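Local coordinates for protein putative tryptophan halogenase (Xanthomonas campestris pv. campestris, PDB 6Y1W) that is a flavin-dependent halogenase, studied here without its flavin, that probably uses FAD to halogenate an aromatic substrate, at residues R420-L425 and R431-G436; H395-D400 and M413-S418. All blocks are in the same frame, centred on the assembly; numbering follows the deposited sequence.

Contact 1. Residues R420-L425 and R431-G436; sequences RHRMEL and RVFHQG
Arg-422 lays its guanidinium flat over one face of the Phe-433 ring. The two centres lie 4.0 Å apart with planes tilted by 7°, and CZ stands 25° off the ring normal, a stacked cation-pi pair. The Arg-422 chain bends at chi2 (-105°), which brings CD to 3.7 Å from Phe-433 CZ, and a second bend at chi3 lays the guanidinium flat. Phe-433 was modelled in two conformers, so the stack describes one; the close approach of Arg-422 NH1 to Phe-433 O is doubtful. Arg-422 NH2 forms a salt bridge with Glu-438, fixing the far end of the flat group. Helix 417-429 ends and the chain continues as the extended loop that leads to helix 442-451, turning back across the helix end and diverging from it. Leu-425 fills the angle of that turn, its CD2 at the edge of the ring, 3.8 Å from Phe-433 CD1, and its CG 3.8 Å from Arg-431 CB. Water bridges the backbones, one molecule donating to Arg-422 O (2.9 Å) and Arg-431 O (2.8 Å). The Arg-431 guanidinium turns outward and forms a salt bridge through NH1 with Asp-373 of the second subunit, at the dimer interface.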
ATOM      1  N   ARG A 420     -10.870  -6.123  15.688  1.00 19.62           N
ATOM      2  CA  ARG A 420     -11.243  -7.498  16.008  1.00 17.70           C
ATOM      3  C   ARG A 420     -10.799  -8.451  14.906  1.00 16.55           C
ATOM      4  O   ARG A 420     -10.277  -9.539  15.182  1.00 19.53           O
ATOM      5  CB  ARG A 420     -12.757  -7.596  16.230  1.00 18.82           C
ATOM      6  CG  ARG A 420     -13.234  -9.019  16.565  1.00 29.54           C
ATOM      7  CD  ARG A 420     -14.720  -9.031  16.960  1.00 29.72           C
ATOM      8  NE  ARG A 420     -14.936  -8.250  18.172  1.00 40.49           N
ATOM      9  CZ  ARG A 420     -14.774  -8.739  19.401  1.00 47.72           C
ATOM     10  NH1 ARG A 420     -14.408 -10.006  19.561  1.00 58.70           N
ATOM     11  NH2 ARG A 420     -14.975  -7.974  20.468  1.00 35.91           N
ATOM     12  N   HIS A 421     -11.018  -8.074  13.643  1.00 20.11           N
ATOM     13  CA  HIS A 421     -10.613  -8.947  12.548  1.00 20.39           C
ATOM     14  C   HIS A 421      -9.110  -9.205  12.557  1.00 16.16           C
ATOM     15  O   HIS A 421      -8.668 -10.353  12.380  1.00 21.66           O
ATOM     16  CB  HIS A 421     -11.053  -8.349  11.202  1.00 20.05           C
ATOM     17  CG  HIS A 421     -10.543  -9.115  10.012  1.00 19.65           C
ATOM     18  ND1 HIS A 421     -11.099 -10.310   9.599  1.00 26.29           N
ATOM     19  CD2 HIS A 421      -9.529  -8.852   9.148  1.00 21.64           C
ATOM     20  CE1 HIS A 421     -10.446 -10.752   8.534  1.00 24.58           C
ATOM     21  NE2 HIS A 421      -9.485  -9.887   8.243  1.00 25.01           N
ATOM     22  N   ARG A 422      -8.294  -8.169  12.813  1.00 15.77           N
ATOM     23  CA  ARG A 422      -6.853  -8.390  12.855  1.00 17.81           C
ATOM     24  C   ARG A 422      -6.456  -9.301  14.013  1.00 15.46           C
ATOM     25  O   ARG A 422      -5.632 -10.205  13.846  1.00 17.97           O
ATOM     26  CB  ARG A 422      -6.103  -7.049  12.970  1.00 19.07           C
ATOM     27  CG  ARG A 422      -6.365  -6.074  11.762  1.00 27.43           C
ATOM     28  CD  ARG A 422      -5.158  -6.024  10.837  1.00 33.19           C
ATOM     29  NE  ARG A 422      -4.987  -4.741  10.178  1.00 42.03           N
ATOM     30  CZ  ARG A 422      -3.901  -4.365   9.512  1.00 31.62           C
ATOM     31  NH1 ARG A 422      -2.854  -5.151   9.376  1.00 25.28           N
ATOM     32  NH2 ARG A 422      -3.868  -3.168   8.970  1.00 54.88           N
ATOM     33  N   MET A 423      -7.046  -9.095  15.192  1.00 16.87           N
ATOM     34  CA  MET A 423      -6.711  -9.954  16.327  1.00 16.19           C
ATOM     35  C   MET A 423      -7.120 -11.403  16.099  1.00 15.13           C
ATOM     36  O   MET A 423      -6.359 -12.324  16.438  1.00 17.09           O
ATOM     37  CB  MET A 423      -7.382  -9.396  17.586  1.00 16.04           C
ATOM     38  CG  MET A 423      -6.792  -8.024  17.981  1.00 17.67           C
ATOM     39  SD  MET A 423      -7.570  -7.370  19.468  1.00 18.46           S
ATOM     40  CE  MET A 423      -6.716  -8.385  20.719  1.00 19.44           C
ATOM     41  N   GLU A 424      -8.305 -11.615  15.505  1.00 18.08           N
ATOM     42  CA  GLU A 424      -8.783 -12.973  15.231  0.53 18.86           C
ATOM     43  C   GLU A 424      -7.937 -13.661  14.163  1.00 22.45           C
ATOM     44  O   GLU A 424      -7.646 -14.855  14.263  1.00 18.44           O
ATOM     45  CB  GLU A 424     -10.269 -12.923  14.841  0.53 21.06           C
ATOM     46  CG  GLU A 424     -11.167 -12.693  16.075  0.53 21.53           C
ATOM     47  CD  GLU A 424     -12.650 -12.493  15.780  0.53 37.58           C
ATOM     48  OE1 GLU A 424     -13.081 -12.630  14.613  0.53 31.93           O
ATOM     49  OE2 GLU A 424     -13.388 -12.190  16.748  0.53 29.43           O
ATOM     50  N   LEU A 425      -7.517 -12.927  13.138  1.00 17.00           N
ATOM     51  CA  LEU A 425      -6.616 -13.502  12.148  1.00 20.14           C
ATOM     52  C   LEU A 425      -5.347 -14.034  12.800  1.00 18.97           C
ATOM     53  O   LEU A 425      -4.862 -15.122  12.469  1.00 17.66           O
ATOM     54  CB  LEU A 425      -6.279 -12.436  11.102  1.00 22.31           C
ATOM     55  CG  LEU A 425      -5.648 -12.901   9.810  1.00 28.41           C
ATOM     56  CD1 LEU A 425      -6.597 -13.815   9.026  1.00 25.46           C
ATOM     57  CD2 LEU A 425      -5.292 -11.655   9.010  1.00 24.91           C
ATOM     58  N   ARG A 431      -1.500 -15.047  11.313  1.00 18.06           N
ATOM     59  CA  ARG A 431      -1.355 -14.199  10.135  1.00 18.73           C
ATOM     60  C   ARG A 431      -1.564 -12.727  10.447  1.00 19.56           C
ATOM     61  O   ARG A 431      -2.359 -12.362  11.324  1.00 17.94           O
ATOM     62  CB  ARG A 431      -2.324 -14.652   9.039  1.00 17.91           C
ATOM     63  CG  ARG A 431      -1.978 -16.091   8.624  1.00 26.80           C
ATOM     64  CD  ARG A 431      -2.629 -16.491   7.288  1.00 27.04           C
ATOM     65  NE  ARG A 431      -3.392 -17.734   7.419  1.00 37.75           N
ATOM     66  CZ  ARG A 431      -2.941 -18.956   7.132  1.00 24.00           C
ATOM     67  NH1 ARG A 431      -3.753 -19.989   7.298  1.00 25.47           N
ATOM     68  NH2 ARG A 431      -1.704 -19.153   6.653  1.00 28.56           N
ATOM     69  N   VAL A 432      -0.800 -11.888   9.726  1.00 16.69           N
ATOM     70  CA  VAL A 432      -0.890 -10.433   9.781  1.00 17.28           C
ATOM     71  C   VAL A 432      -0.759  -9.944   8.343  1.00 21.74           C
ATOM     72  O   VAL A 432      -0.145 -10.595   7.497  1.00 21.50           O
ATOM     73  CB  VAL A 432       0.215  -9.790  10.673  1.00 15.57           C
ATOM     74  CG1 VAL A 432       0.093 -10.314  12.132  1.00 18.47           C
ATOM     75  CG2 VAL A 432       1.619 -10.131  10.157  1.00 20.31           C
ATOM     76  N   PHE A 433      -1.308  -8.769   8.068  1.00 25.50           N
ATOM     77  CA  PHE A 433      -1.136  -8.155   6.759  0.65 30.97           C
ATOM     78  C   PHE A 433      -0.904  -6.668   6.951  1.00 39.91           C
ATOM     79  O   PHE A 433      -1.187  -6.102   8.017  1.00 33.14           O
ATOM     80  CB  PHE A 433      -2.344  -8.399   5.862  0.65 28.21           C
ATOM     81  CG  PHE A 433      -3.608  -7.768   6.365  0.65 28.44           C
ATOM     82  CD1 PHE A 433      -4.443  -8.449   7.241  0.65 20.12           C
ATOM     83  CD2 PHE A 433      -3.968  -6.482   5.953  0.65 24.55           C
ATOM     84  CE1 PHE A 433      -5.617  -7.887   7.688  0.65 17.70           C
ATOM     85  CE2 PHE A 433      -5.120  -5.901   6.397  0.65 22.49           C
ATOM     86  CZ  PHE A 433      -5.955  -6.593   7.273  0.65 25.84           C
ATOM     87  N   HIS A 434      -0.343  -6.040   5.931  1.00 27.85           N
ATOM     88  CA  HIS A 434      -0.149  -4.606   5.944  1.00 28.99           C
ATOM     89  C   HIS A 434      -0.885  -4.082   4.732  1.00 36.24           C
ATOM     90  O   HIS A 434      -0.776  -4.663   3.652  1.00 34.03           O
ATOM     91  CB  HIS A 434       1.330  -4.206   5.878  1.00 33.71           C
ATOM     92  CG  HIS A 434       1.536  -2.747   5.595  1.00 32.11           C
ATOM     93  ND1 HIS A 434       1.617  -2.240   4.315  1.00 40.50           N
ATOM     94  CD2 HIS A 434       1.655  -1.684   6.427  1.00 33.83           C
ATOM     95  CE1 HIS A 434       1.779  -0.928   4.371  1.00 37.06           C
ATOM     96  NE2 HIS A 434       1.797  -0.565   5.642  1.00 31.93           N
ATOM     97  N   GLN A 435      -1.678  -3.044   4.923  1.00 29.36           N
ATOM     98  CA  GLN A 435      -2.466  -2.486   3.828  1.00 50.09           C
ATOM     99  C   GLN A 435      -2.085  -1.032   3.585  1.00 48.78           C
ATOM    100  O   GLN A 435      -1.889  -0.275   4.533  1.00 37.01           O
ATOM    101  CB  GLN A 435      -3.960  -2.602   4.104  1.00 51.32           C
ATOM    102  CG  GLN A 435      -4.819  -1.893   3.060  1.00 69.29           C
ATOM    103  CD  GLN A 435      -5.786  -2.833   2.361  1.00 63.10           C
ATOM    104  OE1 GLN A 435      -6.520  -3.583   3.005  1.00 60.46           O
ATOM    105  NE2 GLN A 435      -5.772  -2.811   1.034  1.00 56.65           N
ATOM    106  N   GLY A 436      -1.972  -0.656   2.309  1.00 52.28           N
ATOM    107  CA  GLY A 436      -1.824   0.718   1.869  1.00 41.31           C
ATOM    108  C   GLY A 436      -0.681   1.485   2.504  1.00 36.72           C
ATOM    109  O   GLY A 436       0.470   1.044   2.452  1.00 39.88           O
TER
HETATM  110  O   HOH W   1      -3.591  -9.863  11.870  1.00 20.91           O
HETATM  111  O   HOH W   2      -2.290  -7.543  10.947  1.00 24.94           O

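Contact 2. Residues H395-D400 and M413-S418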
ATOM      1  N   HIS A 395      -3.159  -2.191  22.414  1.00 13.40           N
ATOM      2  CA  HIS A 395      -2.312  -2.255  23.609  1.00 13.02           C
ATOM      3  C   HIS A 395      -3.130  -2.429  24.888  1.00 12.78           C
ATOM      4  O   HIS A 395      -2.665  -3.089  25.824  1.00 14.63           O
ATOM      5  CB  HIS A 395      -1.459  -0.990  23.696  1.00 13.98           C
ATOM      6  CG  HIS A 395      -0.166  -1.086  22.941  1.00 14.26           C
ATOM      7  ND1 HIS A 395       0.794  -2.035  23.251  1.00 13.96           N
ATOM      8  CD2 HIS A 395       0.325  -0.367  21.897  1.00 12.59           C
ATOM      9  CE1 HIS A 395       1.831  -1.886  22.435  1.00 15.59           C
ATOM     10  NE2 HIS A 395       1.579  -0.877  21.613  1.00 12.91           N
ATOM     11  N   TYR A 396      -4.319  -1.829  24.953  1.00 13.62           N
ATOM     12  CA  TYR A 396      -5.155  -1.917  26.145  1.00 13.40           C
ATOM     13  C   TYR A 396      -6.018  -3.168  26.141  1.00 17.76           C
ATOM     14  O   TYR A 396      -6.294  -3.717  27.218  1.00 14.56           O
ATOM     15  CB  TYR A 396      -6.060  -0.683  26.257  1.00 13.50           C
ATOM     16  CG  TYR A 396      -5.303   0.540  26.705  1.00 13.99           C
ATOM     17  CD1 TYR A 396      -4.979   0.714  28.036  1.00 15.05           C
ATOM     18  CD2 TYR A 396      -4.919   1.536  25.792  1.00 13.94           C
ATOM     19  CE1 TYR A 396      -4.299   1.841  28.485  1.00 15.87           C
ATOM     20  CE2 TYR A 396      -4.216   2.664  26.246  1.00 14.64           C
ATOM     21  CZ  TYR A 396      -3.929   2.803  27.590  1.00 17.87           C
ATOM     22  OH  TYR A 396      -3.266   3.897  28.083  1.00 14.68           O
ATOM     23  N   HIS A 397      -6.462  -3.621  24.963  1.00 15.14           N
ATOM     24  CA  HIS A 397      -7.430  -4.720  24.889  1.00 13.81           C
ATOM     25  C   HIS A 397      -6.774  -6.083  24.972  1.00 16.62           C
ATOM     26  O   HIS A 397      -7.372  -7.016  25.528  1.00 19.35           O
ATOM     27  CB  HIS A 397      -8.234  -4.631  23.581  1.00 16.58           C
ATOM     28  CG  HIS A 397      -9.437  -5.540  23.536  1.00 14.77           C
ATOM     29  ND1 HIS A 397     -10.459  -5.449  24.459  1.00 16.31           N
ATOM     30  CD2 HIS A 397      -9.799  -6.507  22.654  1.00 18.74           C
ATOM     31  CE1 HIS A 397     -11.407  -6.327  24.142  1.00 17.81           C
ATOM     32  NE2 HIS A 397     -11.035  -6.983  23.057  1.00 17.29           N
ATOM     33  N   ALA A 398      -5.573  -6.232  24.410  1.00 14.91           N
ATOM     34  CA  ALA A 398      -4.857  -7.510  24.442  1.00 17.94           C
ATOM     35  C   ALA A 398      -4.086  -7.589  25.757  1.00 19.49           C
ATOM     36  O   ALA A 398      -2.954  -7.121  25.869  1.00 17.82           O
ATOM     37  CB  ALA A 398      -3.945  -7.643  23.232  1.00 15.06           C
ATOM     38  N   THR A 399      -4.710  -8.154  26.799  1.00 16.00           N
ATOM     39  CA  THR A 399      -4.027  -8.205  28.088  1.00 15.18           C
ATOM     40  C   THR A 399      -4.578  -9.378  28.872  1.00 17.54           C
ATOM     41  O   THR A 399      -5.759  -9.720  28.728  1.00 18.09           O
ATOM     42  CB  THR A 399      -4.174  -6.911  28.921  1.00 16.00           C
ATOM     43  OG1 THR A 399      -3.452  -7.084  30.145  1.00 16.54           O
ATOM     44  CG2 THR A 399      -5.658  -6.594  29.236  1.00 16.57           C
ATOM     45  N   ASP A 400      -3.711  -9.995  29.681  1.00 16.60           N
ATOM     46  CA  ASP A 400      -4.131 -10.981  30.679  1.00 17.55           C
ATOM     47  C   ASP A 400      -4.580 -10.336  31.984  1.00 17.73           C
ATOM     48  O   ASP A 400      -5.127 -11.035  32.859  1.00 18.37           O
ATOM     49  CB  ASP A 400      -3.001 -11.965  31.003  1.00 18.35           C
ATOM     50  CG  ASP A 400      -2.586 -12.818  29.820  1.00 21.82           C
ATOM     51  OD1 ASP A 400      -3.341 -12.944  28.829  1.00 21.67           O
ATOM     52  OD2 ASP A 400      -1.486 -13.382  29.914  1.00 25.48           O
ATOM     53  N   MET A 413     -14.215  -4.579  26.995  1.00 17.76           N
ATOM     54  CA  MET A 413     -14.929  -3.586  26.189  1.00 15.13           C
ATOM     55  C   MET A 413     -15.156  -4.097  24.768  1.00 18.27           C
ATOM     56  O   MET A 413     -14.378  -4.898  24.235  1.00 16.99           O
ATOM     57  CB  MET A 413     -14.126  -2.277  26.156  1.00 18.24           C
ATOM     58  CG  MET A 413     -12.822  -2.397  25.408  1.00 18.39           C
ATOM     59  SD  MET A 413     -11.929  -0.802  25.344  1.00 18.63           S
ATOM     60  CE  MET A 413     -10.381  -1.346  24.686  1.00 17.15           C
ATOM     61  N   GLU A 414     -16.208  -3.582  24.117  1.00 18.19           N
ATOM     62  CA  GLU A 414     -16.335  -3.787  22.680  1.00 20.00           C
ATOM     63  C   GLU A 414     -15.251  -2.991  21.948  1.00 17.21           C
ATOM     64  O   GLU A 414     -14.795  -1.965  22.442  1.00 18.42           O
ATOM     65  CB  GLU A 414     -17.709  -3.331  22.198  1.00 22.41           C
ATOM     66  CG  GLU A 414     -18.851  -4.077  22.862  1.00 31.32           C
ATOM     67  CD  GLU A 414     -18.783  -5.572  22.610  1.00 50.53           C
ATOM     68  OE1 GLU A 414     -18.732  -5.974  21.424  1.00 51.36           O
ATOM     69  OE2 GLU A 414     -18.765  -6.346  23.597  1.00 61.89           O
ATOM     70  N   ILE A 415     -14.815  -3.511  20.803  1.00 16.95           N
ATOM     71  CA  ILE A 415     -13.742  -2.871  20.033  1.00 17.35           C
ATOM     72  C   ILE A 415     -14.170  -2.710  18.578  1.00 20.24           C
ATOM     73  O   ILE A 415     -15.112  -3.371  18.106  1.00 19.81           O
ATOM     74  CB  ILE A 415     -12.428  -3.675  20.118  1.00 16.79           C
ATOM     75  CG1 ILE A 415     -12.657  -5.137  19.692  1.00 18.01           C
ATOM     76  CG2 ILE A 415     -11.852  -3.500  21.546  1.00 15.52           C
ATOM     77  CD1 ILE A 415     -11.334  -5.930  19.349  1.00 17.11           C
ATOM     78  N   PRO A 416     -13.481  -1.849  17.825  1.00 20.57           N
ATOM     79  CA  PRO A 416     -13.813  -1.707  16.397  1.00 17.57           C
ATOM     80  C   PRO A 416     -13.664  -3.027  15.665  1.00 18.06           C
ATOM     81  O   PRO A 416     -12.728  -3.795  15.901  1.00 17.33           O
ATOM     82  CB  PRO A 416     -12.805  -0.673  15.881  1.00 22.90           C
ATOM     83  CG  PRO A 416     -12.351   0.078  17.101  1.00 20.53           C
ATOM     84  CD  PRO A 416     -12.367  -0.970  18.213  1.00 18.76           C
ATOM     85  N   ASP A 417     -14.603  -3.275  14.736  1.00 18.79           N
ATOM     86  CA  ASP A 417     -14.557  -4.499  13.954  1.00 17.21           C
ATOM     87  C   ASP A 417     -13.237  -4.635  13.208  1.00 17.14           C
ATOM     88  O   ASP A 417     -12.750  -5.760  12.989  1.00 18.88           O
ATOM     89  CB  ASP A 417     -15.711  -4.498  12.931  1.00 20.92           C
ATOM     90  CG  ASP A 417     -17.072  -4.774  13.579  1.00 39.67           C
ATOM     91  OD1 ASP A 417     -17.111  -5.419  14.649  1.00 35.27           O
ATOM     92  OD2 ASP A 417     -18.099  -4.362  13.005  1.00 41.47           O
ATOM     93  N   SER A 418     -12.665  -3.504  12.786  1.00 17.77           N
ATOM     94  CA  SER A 418     -11.401  -3.535  12.048  1.00 17.27           C
ATOM     95  C   SER A 418     -10.292  -4.133  12.909  1.00 20.96           C
ATOM     96  O   SER A 418      -9.469  -4.915  12.419  1.00 26.76           O
ATOM     97  CB  SER A 418     -11.031  -2.115  11.571  1.00 20.87           C
ATOM     98  OG  SER A 418     -11.064  -1.121  12.618  1.00 23.14           O
TER
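A CH-pi contact at the surface joins the C-terminal end of helix 371-397 to the loop that leads into helix 417-429. His-397, the last residue of the first helix, presents one ring face to Ile-415. The methyl CG2 of Ile-415 sits over the middle of that face, 3.6 Å from the ring centroid and 4° off its normal, while CD1 of the other branch reaches His-397 CD2 at 3.7 Å. With chi1 at -168°, the imidazole of His-397 swings out anti to its own amide nitrogen. The two side chains cross at about a right angle. Between the two segments the chain forms the short helix 405-412, where Cys-410 O accepts the hydrogen bond from His-397 ND1, fixing the ring's rotation. Met-413, just beyond that helix, packs beside the ring through CG and CE. Its extended chain runs to CE, 4.1 Å from His-397 CB, and its CG lies 4.0 Å from His-397 ND1. The Met-413 carbonyl oxygen approaches His-397 CE1 obliquely at 3.3 Å. Pro-416 then takes the N-cap position of helix 417-429, whose Met-423 also packs on both His-397 and Ile-415.

Overall arrangement
Along the chain contact 2 closes before contact 1 opens, and helix 417-429 serves both: its N-terminal end belongs to contact 2, its middle to contact 1. The centres lie 13 Å apart, on the same side of the chain's centre. They meet directly, with Arg-420 CA 3.7 Å from Ile-415 CD1 and Met-423 CE 3.8 Å from Ala-398 CB; Met-423 also reaches His-397 and Ile-415, so the two contacts adjoin through side-chain packing. Contact 1 faces the second subunit, whereas no other chain touches contact 2. Both lie away from the predicted FAD and substrate sites, although His-395, in segment 395-400, hydrogen-bonds Glu-347, which is predicted to bind L-tryptophan.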